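Local coordinates for endo-alpha-mannosidase (Bacteroides thetaiotaomicron, PDB 4ACY), which hydrolyses internal alpha-mannosidic linkages as a family GH99 endo-alpha-mannosidase, an activity associated with the processing of N-glycans, at residues L227-P235 against T255-M266; I237-Y248 against W269-S280. One frame throughout, in Å; residues are numbered along the deposited sequence.

In the fold
The 227-235 segment runs from the C-terminal end of strand 223-227 to the start of helix 235-239; the chain then passes along that helix into strand 244-246, through a long loop to helix 263-272, and back into strand 276-281. Contact 1 closes the path from 227-235 to 255-266, and contact 2 the path from 237-248 to 269-280, so the two loops cross, their segments alternating along the chain. The centres of the two contacts lie about 10 Å apart, and both use helix 263-272. T228 N comes within 3.0 Å of Y246 O, a probable hydrogen bond. Together the two contacts tie neighbouring beta-alpha units, whose strands are fifth, sixth and seventh in the closed parallel barrel.

Contact 1 of 2, residues L227-P235 against T255-M266; sequences LTLKESELP and TNASTPANWKSM
K230 and A257 mark the nearest backbone approach, their CA atoms 4.6 Å apart, where the loop 227-235 passes the type I turn N256-T259. A257 N donates to L229 O at 2.9 Å. The N256 side chain adds a second tie: CG stands anti to the backbone N (chi1 173°), which carries OD1 across to E231 N, 2.7 Å away, in a nearly straight bond (173° at the hydrogen). An alanine here would remove that acceptor and is likely to leave E231 N without its mate and the start of the 3-10 turn 231-233 less firmly placed. The contact lies at the C-terminal ends of the barrel strands of the GH99 TIM barrel: 227-235 follows strand 223-227, whereas the segment 255-266 runs into helix 263-272. A water spans T228 O and T255 OG1 beside the turn. Among the apolar groups, T228 CG2 meets the methyl CE of selenomethionine M266 tip to tip at 3.9 Å, while L229 CD2 lies 3.9 Å from T255 CG2, the two side chains crossing at about a right angle. L234 CD1 approaches M266 CG at 4.1 Å. Farther out, a second water donates to E231 OE1 and N262 OD1, linking carboxylate and amide groups whose planes stand 64° apart.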
# COMPACT_ATOMS: atom_id res chain seq x y z
N LEU A 227 8.74 2.21 -7.57
CA LEU A 227 9.10 1.00 -6.86
C LEU A 227 10.50 0.58 -7.31
O LEU A 227 10.75 0.40 -8.51
CB LEU A 227 8.10 -0.12 -7.14
CG LEU A 227 8.32 -1.45 -6.40
CD1 LEU A 227 8.26 -1.23 -4.92
CD2 LEU A 227 7.25 -2.45 -6.84
N THR A 228 11.40 0.47 -6.34
CA THR A 228 12.74 -0.01 -6.62
C THR A 228 12.84 -1.45 -6.13
O THR A 228 12.29 -1.78 -5.10
CB THR A 228 13.85 0.89 -5.99
OG1 THR A 228 15.15 0.45 -6.45
CG2 THR A 228 13.80 0.85 -4.48
N LEU A 229 13.54 -2.28 -6.90
CA LEU A 229 13.79 -3.68 -6.53
C LEU A 229 15.14 -3.91 -5.86
O LEU A 229 15.32 -4.85 -5.10
CB LEU A 229 13.72 -4.57 -7.77
CG LEU A 229 12.39 -4.59 -8.51
CD1 LEU A 229 12.62 -5.41 -9.79
CD2 LEU A 229 11.31 -5.19 -7.61
N LYS A 230 16.11 -3.04 -6.17
CA LYS A 230 17.45 -3.23 -5.65
C LYS A 230 18.23 -1.93 -5.61
O LYS A 230 18.06 -1.05 -6.46
CB LYS A 230 18.21 -4.29 -6.47
CG LYS A 230 18.41 -3.96 -7.95
CD LYS A 230 18.88 -5.20 -8.74
CE LYS A 230 17.72 -6.08 -9.15
NZ LYS A 230 18.18 -7.46 -9.48
N GLU A 231 19.08 -1.83 -4.59
CA GLU A 231 19.96 -0.69 -4.40
C GLU A 231 20.77 -0.33 -5.66
O GLU A 231 20.99 0.86 -5.93
CB GLU A 231 20.88 -1.00 -3.20
CG GLU A 231 21.87 0.07 -2.86
CD GLU A 231 22.23 0.07 -1.39
OE1 GLU A 231 22.18 -1.01 -0.74
OE2 GLU A 231 22.56 1.16 -0.89
N SER A 232 21.17 -1.34 -6.43
CA SER A 232 22.00 -1.13 -7.62
C SER A 232 21.24 -0.54 -8.80
O SER A 232 21.85 -0.08 -9.77
CB SER A 232 22.72 -2.43 -8.04
OG SER A 232 21.79 -3.37 -8.55
N GLU A 233 19.91 -0.54 -8.73
CA GLU A 233 19.09 0.05 -9.78
C GLU A 233 18.54 1.44 -9.40
O GLU A 233 17.75 2.03 -10.14
CB GLU A 233 17.95 -0.90 -10.19
CG GLU A 233 18.45 -2.12 -10.94
CD GLU A 233 17.34 -3.10 -11.32
OE1 GLU A 233 16.15 -2.89 -10.95
OE2 GLU A 233 17.66 -4.09 -11.99
N LEU A 234 18.97 1.95 -8.26
CA LEU A 234 18.57 3.30 -7.82
C LEU A 234 18.85 4.41 -8.86
O LEU A 234 18.05 5.35 -8.98
CB LEU A 234 19.15 3.64 -6.45
CG LEU A 234 18.54 2.92 -5.24
CD1 LEU A 234 19.22 3.34 -3.96
CD2 LEU A 234 17.04 3.19 -5.14
N PRO A 235 19.95 4.31 -9.64
CA PRO A 235 20.14 5.29 -10.72
C PRO A 235 18.97 5.39 -11.70
O PRO A 235 18.78 6.45 -12.32
CB PRO A 235 21.40 4.79 -11.44
CG PRO A 235 22.18 4.14 -10.37
CD PRO A 235 21.16 3.47 -9.47
N THR A 255 12.90 -8.91 -2.05
CA THR A 255 13.78 -8.22 -2.98
C THR A 255 14.95 -7.62 -2.19
O THR A 255 14.90 -7.52 -0.97
CB THR A 255 13.08 -7.09 -3.75
OG1 THR A 255 12.66 -6.08 -2.83
CG2 THR A 255 11.89 -7.59 -4.58
N ASN A 256 16.00 -7.23 -2.91
CA ASN A 256 17.10 -6.48 -2.31
C ASN A 256 16.58 -5.22 -1.60
O ASN A 256 16.98 -4.92 -0.48
CB ASN A 256 18.14 -6.13 -3.39
CG ASN A 256 19.22 -5.20 -2.89
OD1 ASN A 256 19.06 -3.99 -2.91
ND2 ASN A 256 20.35 -5.77 -2.48
N ALA A 257 15.67 -4.50 -2.25
CA ALA A 257 15.13 -3.26 -1.67
C ALA A 257 14.28 -3.48 -0.42
O ALA A 257 14.15 -2.57 0.41
CB ALA A 257 14.35 -2.50 -2.71
N SER A 258 13.66 -4.66 -0.29
CA SER A 258 12.84 -4.97 0.88
C SER A 258 13.61 -5.79 1.90
O SER A 258 13.03 -6.54 2.68
CB SER A 258 11.53 -5.67 0.50
OG SER A 258 11.78 -6.92 -0.12
N THR A 259 14.93 -5.64 1.86
CA THR A 259 15.83 -6.21 2.85
C THR A 259 16.27 -5.05 3.77
O THR A 259 17.02 -4.18 3.32
CB THR A 259 17.06 -6.81 2.16
OG1 THR A 259 16.64 -7.80 1.19
CG2 THR A 259 17.98 -7.43 3.17
N PRO A 260 15.78 -5.02 5.02
CA PRO A 260 16.01 -3.84 5.88
C PRO A 260 17.48 -3.48 6.14
O PRO A 260 17.79 -2.31 6.38
CB PRO A 260 15.30 -4.20 7.18
CG PRO A 260 14.13 -5.04 6.71
CD PRO A 260 14.70 -5.87 5.57
N ALA A 261 18.36 -4.48 6.08
CA ALA A 261 19.80 -4.24 6.23
C ALA A 261 20.33 -3.22 5.22
O ALA A 261 21.36 -2.59 5.47
CB ALA A 261 20.58 -5.55 6.10
N ASN A 262 19.63 -3.06 4.10
CA ASN A 262 20.06 -2.14 3.05
C ASN A 262 19.47 -0.74 3.17
O ASN A 262 19.83 0.15 2.40
CB ASN A 262 19.74 -2.70 1.66
CG ASN A 262 20.47 -4.01 1.39
OD1 ASN A 262 21.63 -4.15 1.76
ND2 ASN A 262 19.78 -4.97 0.78
N TRP A 263 18.57 -0.55 4.14
CA TRP A 263 17.84 0.71 4.25
C TRP A 263 18.68 1.94 4.61
O TRP A 263 18.49 3.01 4.03
CB TRP A 263 16.63 0.55 5.17
CG TRP A 263 15.54 -0.29 4.55
CD1 TRP A 263 15.48 -0.73 3.26
CD2 TRP A 263 14.34 -0.74 5.18
NE1 TRP A 263 14.32 -1.45 3.05
CE2 TRP A 263 13.60 -1.47 4.22
CE3 TRP A 263 13.81 -0.60 6.47
CZ2 TRP A 263 12.35 -2.06 4.50
CZ3 TRP A 263 12.57 -1.20 6.76
CH2 TRP A 263 11.85 -1.91 5.77
N LYS A 264 19.62 1.81 5.54
CA LYS A 264 20.54 2.93 5.83
C LYS A 264 21.30 3.40 4.58
O LYS A 264 21.36 4.61 4.30
CB LYS A 264 21.51 2.57 6.97
CG LYS A 264 20.85 2.58 8.33
CD LYS A 264 21.88 2.39 9.44
CE LYS A 264 21.21 2.46 10.80
NZ LYS A 264 22.20 2.39 11.92
N SER A 265 21.85 2.46 3.83
CA SER A 265 22.57 2.76 2.59
C SER A 265 21.66 3.40 1.52
O SER A 265 22.06 4.32 0.81
CB SER A 265 23.27 1.50 2.08
OG SER A 265 23.84 1.69 0.80
N MSE A 266 20.42 2.93 1.41
CA MSE A 266 19.50 3.49 0.44
C MSE A 266 19.11 4.93 0.80
O MSE A 266 19.01 5.80 -0.08
CB MSE A 266 18.28 2.59 0.27
CG MSE A 266 18.63 1.31 -0.48
SE MSE A 266 17.33 -0.12 -0.24
CE MSE A 266 15.87 0.69 -1.21
O HOH W 1 11.28 -3.90 -3.63
O HOH W 2 23.46 -2.00 1.67

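Contact 2 of 2, residues I237-Y248 against W269-S280; sequences IETACMDGFYTY and WAKAHNKLFIPS
F245 and F277 meet at the apolar centre, F245 CE2 lying 3.2 Å from F277 CD1. Their planes are near parallel but slid so far that the rings barely overlap; instead F277 CA sits over one face of the F245 ring, 4.2 Å from its centroid, a CH-pi contact. The F245 first torsion (chi1 54°) sets CG between the backbone N and the carbonyl carbon, and CE1 then reaches W269 CE3 and A270 CB on helix 263-272. T247 CG2 touches the F277 ring at its edge. Beneath this cluster segments 244-246 and 276-278 run parallel, their axes 9° apart and 4.7 Å at closest approach, joined by L276 N to D243 O, F245 N to L276 O and I278 N to F245 O.

Toward both ends the contact turns polar. K275, bent at chi2, sends NZ to M242 O at 2.6 Å, and a water links the same NZ to E238 O. H273 ND1 donates to E238 OE1 at 2.9 Å on the syn side, ring and carboxylate planes 87° apart. At the other end S280 N donates to T247 OG1 at 2.9 Å, while S280 OG, also bonded to S323, takes a weak bond from Y248 N. Strand 244-246, helix 263-272 and strand 276-281 thus form a beta-alpha-beta crossover of the TIM barrel, the helix packed against the F245 and F277 face.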
# COMPACT_ATOMS: atom_id res chain seq x y z
N ILE A 237 15.92 5.53 -10.93
CA ILE A 237 15.02 6.53 -10.35
C ILE A 237 15.40 7.92 -10.87
O ILE A 237 14.54 8.72 -11.24
CB ILE A 237 15.01 6.51 -8.79
CG1 ILE A 237 14.50 5.15 -8.26
CG2 ILE A 237 14.22 7.70 -8.22
CD1 ILE A 237 13.09 4.74 -8.74
N GLU A 238 16.71 8.18 -10.93
CA GLU A 238 17.23 9.46 -11.37
C GLU A 238 17.02 9.66 -12.88
O GLU A 238 16.58 10.73 -13.32
CB GLU A 238 18.70 9.60 -10.95
CG GLU A 238 19.38 10.86 -11.45
CD GLU A 238 20.44 11.41 -10.50
OE1 GLU A 238 21.10 10.63 -9.78
OE2 GLU A 238 20.60 12.64 -10.50
N THR A 239 17.31 8.63 -13.66
CA THR A 239 17.11 8.68 -15.11
C THR A 239 15.63 8.86 -15.46
O THR A 239 15.30 9.55 -16.43
CB THR A 239 17.65 7.40 -15.78
OG1 THR A 239 19.03 7.25 -15.41
CG2 THR A 239 17.52 7.49 -17.30
N ALA A 240 14.76 8.24 -14.67
CA ALA A 240 13.32 8.36 -14.87
C ALA A 240 12.80 9.73 -14.43
O ALA A 240 11.65 10.08 -14.72
CB ALA A 240 12.59 7.25 -14.11
N CYS A 241 13.64 10.50 -13.73
CA CYS A 241 13.28 11.82 -13.20
C CYS A 241 12.18 11.76 -12.15
O CYS A 241 11.42 12.72 -11.95
CB CYS A 241 12.92 12.81 -14.32
SG CYS A 241 14.35 13.17 -15.38
N MSE A 242 12.09 10.63 -11.46
CA MSE A 242 11.18 10.50 -10.34
C MSE A 242 11.72 11.23 -9.13
O MSE A 242 12.92 11.51 -9.04
CB MSE A 242 10.95 9.04 -10.00
CG MSE A 242 10.39 8.33 -11.16
SE MSE A 242 10.50 6.42 -10.88
CE MSE A 242 8.67 6.28 -11.33
N ASP A 243 10.83 11.53 -8.19
CA ASP A 243 11.19 12.27 -6.99
C ASP A 243 11.68 11.40 -5.86
O ASP A 243 12.26 11.90 -4.88
CB ASP A 243 10.00 13.10 -6.54
CG ASP A 243 9.54 14.03 -7.62
OD1 ASP A 243 10.16 15.11 -7.75
OD2 ASP A 243 8.61 13.67 -8.37
N GLY A 244 11.42 10.10 -5.97
CA GLY A 244 11.85 9.19 -4.93
C GLY A 244 11.51 7.75 -5.23
O GLY A 244 11.12 7.41 -6.35
N PHE A 245 11.66 6.93 -4.20
CA PHE A 245 11.47 5.48 -4.37
C PHE A 245 10.95 4.81 -3.11
O PHE A 245 11.21 5.26 -2.00
CB PHE A 245 12.79 4.80 -4.80
CG PHE A 245 13.95 5.08 -3.91
CD1 PHE A 245 14.70 6.25 -4.08
CD2 PHE A 245 14.34 4.17 -2.93
CE1 PHE A 245 15.81 6.51 -3.25
CE2 PHE A 245 15.45 4.42 -2.11
CZ PHE A 245 16.18 5.60 -2.27
N TYR A 246 10.19 3.72 -3.30
CA TYR A 246 9.68 2.92 -2.18
C TYR A 246 9.91 1.46 -2.47
O TYR A 246 10.31 1.10 -3.59
CB TYR A 246 8.19 3.21 -1.90
CG TYR A 246 7.17 2.64 -2.87
CD1 TYR A 246 7.19 2.95 -4.24
CD2 TYR A 246 6.14 1.80 -2.41
CE1 TYR A 246 6.22 2.42 -5.13
CE2 TYR A 246 5.16 1.29 -3.26
CZ TYR A 246 5.21 1.59 -4.63
OH TYR A 246 4.26 1.11 -5.51
N THR A 247 9.67 0.62 -1.47
CA THR A 247 10.11 -0.78 -1.52
C THR A 247 8.97 -1.78 -1.58
O THR A 247 9.16 -2.91 -2.05
CB THR A 247 11.06 -1.12 -0.37
OG1 THR A 247 10.37 -0.98 0.88
CG2 THR A 247 12.28 -0.20 -0.39
N TYR A 248 7.81 -1.34 -1.08
CA TYR A 248 6.56 -2.10 -1.03
C TYR A 248 6.55 -3.42 -0.23
O TYR A 248 5.83 -3.54 0.76
CB TYR A 248 5.87 -2.30 -2.40
CG TYR A 248 4.51 -2.87 -2.16
CD1 TYR A 248 3.49 -2.06 -1.66
CD2 TYR A 248 4.27 -4.25 -2.28
CE1 TYR A 248 2.24 -2.59 -1.34
CE2 TYR A 248 3.01 -4.80 -1.96
CZ TYR A 248 2.01 -3.95 -1.49
OH TYR A 248 0.76 -4.46 -1.18
N TRP A 269 21.93 7.13 -0.21
CA TRP A 269 21.84 7.38 -1.65
C TRP A 269 20.78 8.45 -1.95
O TRP A 269 21.01 9.36 -2.75
CB TRP A 269 21.50 6.10 -2.43
CG TRP A 269 21.60 6.28 -3.93
CD1 TRP A 269 22.70 6.04 -4.71
CD2 TRP A 269 20.57 6.75 -4.81
NE1 TRP A 269 22.42 6.33 -6.02
CE2 TRP A 269 21.12 6.77 -6.12
CE3 TRP A 269 19.25 7.17 -4.63
CZ2 TRP A 269 20.39 7.18 -7.24
CZ3 TRP A 269 18.52 7.58 -5.74
CH2 TRP A 269 19.10 7.58 -7.03
N ALA A 270 19.62 8.32 -1.30
CA ALA A 270 18.52 9.25 -1.50
C ALA A 270 18.96 10.68 -1.17
O ALA A 270 18.72 11.59 -1.96
CB ALA A 270 17.31 8.86 -0.64
N LYS A 271 19.57 10.85 -0.00
CA LYS A 271 20.05 12.15 0.46
C LYS A 271 21.06 12.71 -0.54
O LYS A 271 20.96 13.87 -0.97
CB LYS A 271 20.64 12.01 1.87
CG LYS A 271 21.02 13.31 2.59
CD LYS A 271 21.59 12.98 3.98
CE LYS A 271 22.48 14.10 4.54
NZ LYS A 271 21.75 14.92 5.55
N ALA A 272 22.02 11.88 -0.94
CA ALA A 272 23.06 12.31 -1.88
C ALA A 272 22.51 12.66 -3.27
O ALA A 272 23.12 13.44 -3.98
CB ALA A 272 24.17 11.25 -1.97
N HIS A 273 21.36 12.08 -3.63
CA HIS A 273 20.79 12.29 -4.96
C HIS A 273 19.50 13.12 -4.99
O HIS A 273 18.79 13.14 -6.01
CB HIS A 273 20.60 10.94 -5.66
CG HIS A 273 21.90 10.29 -6.03
ND1 HIS A 273 22.46 10.41 -7.28
CD2 HIS A 273 22.78 9.58 -5.29
CE1 HIS A 273 23.61 9.76 -7.31
NE2 HIS A 273 23.83 9.25 -6.11
N ASN A 274 19.23 13.82 -3.89
CA ASN A 274 18.03 14.65 -3.73
C ASN A 274 16.72 13.90 -4.03
O ASN A 274 15.83 14.43 -4.72
CB ASN A 274 18.13 15.93 -4.58
CG ASN A 274 17.24 17.05 -4.05
OD1 ASN A 274 17.01 17.17 -2.85
ND2 ASN A 274 16.74 17.89 -4.96
N LYS A 275 16.62 12.68 -3.53
CA LYS A 275 15.42 11.85 -3.72
C LYS A 275 14.82 11.47 -2.37
O LYS A 275 15.51 11.49 -1.35
CB LYS A 275 15.75 10.57 -4.52
CG LYS A 275 16.32 10.79 -5.93
CD LYS A 275 15.37 11.58 -6.83
CE LYS A 275 15.95 11.77 -8.22
NZ LYS A 275 15.18 12.73 -9.08
N LEU A 276 13.53 11.13 -2.37
CA LEU A 276 12.86 10.69 -1.16
C LEU A 276 12.83 9.18 -1.09
O LEU A 276 12.27 8.53 -1.98
CB LEU A 276 11.42 11.20 -1.11
CG LEU A 276 11.18 12.69 -0.90
CD1 LEU A 276 9.68 12.92 -0.94
CD2 LEU A 276 11.75 13.14 0.44
N PHE A 277 13.44 8.63 -0.05
CA PHE A 277 13.36 7.20 0.24
C PHE A 277 12.18 6.94 1.16
O PHE A 277 12.09 7.51 2.26
CB PHE A 277 14.67 6.74 0.89
CG PHE A 277 14.64 5.34 1.47
CD1 PHE A 277 14.02 4.27 0.80
CD2 PHE A 277 15.27 5.10 2.69
CE1 PHE A 277 14.04 2.99 1.36
CE2 PHE A 277 15.30 3.83 3.24
CZ PHE A 277 14.69 2.77 2.58
N ILE A 278 11.27 6.07 0.72
CA ILE A 278 10.12 5.71 1.55
C ILE A 278 10.10 4.20 1.76
O ILE A 278 9.53 3.47 0.94
CB ILE A 278 8.77 6.21 0.93
CG1 ILE A 278 8.88 7.70 0.53
CG2 ILE A 278 7.60 5.94 1.90
CD1 ILE A 278 7.57 8.29 0.04
N PRO A 279 10.74 3.70 2.83
CA PRO A 279 10.73 2.26 3.07
C PRO A 279 9.30 1.80 3.33
O PRO A 279 8.46 2.59 3.80
CB PRO A 279 11.56 2.08 4.34
CG PRO A 279 11.52 3.45 5.02
CD PRO A 279 11.47 4.43 3.89
N SER A 280 9.02 0.54 3.01
CA SER A 280 7.74 -0.07 3.34
C SER A 280 7.90 -1.14 4.40
O SER A 280 8.74 -2.04 4.27
CB SER A 280 7.07 -0.65 2.09
OG SER A 280 6.93 0.33 1.07
O HOH W 3 16.41 12.85 -11.57
O HOH W 4 12.60 14.56 -4.05
O HOH W 5 9.90 -3.25 2.13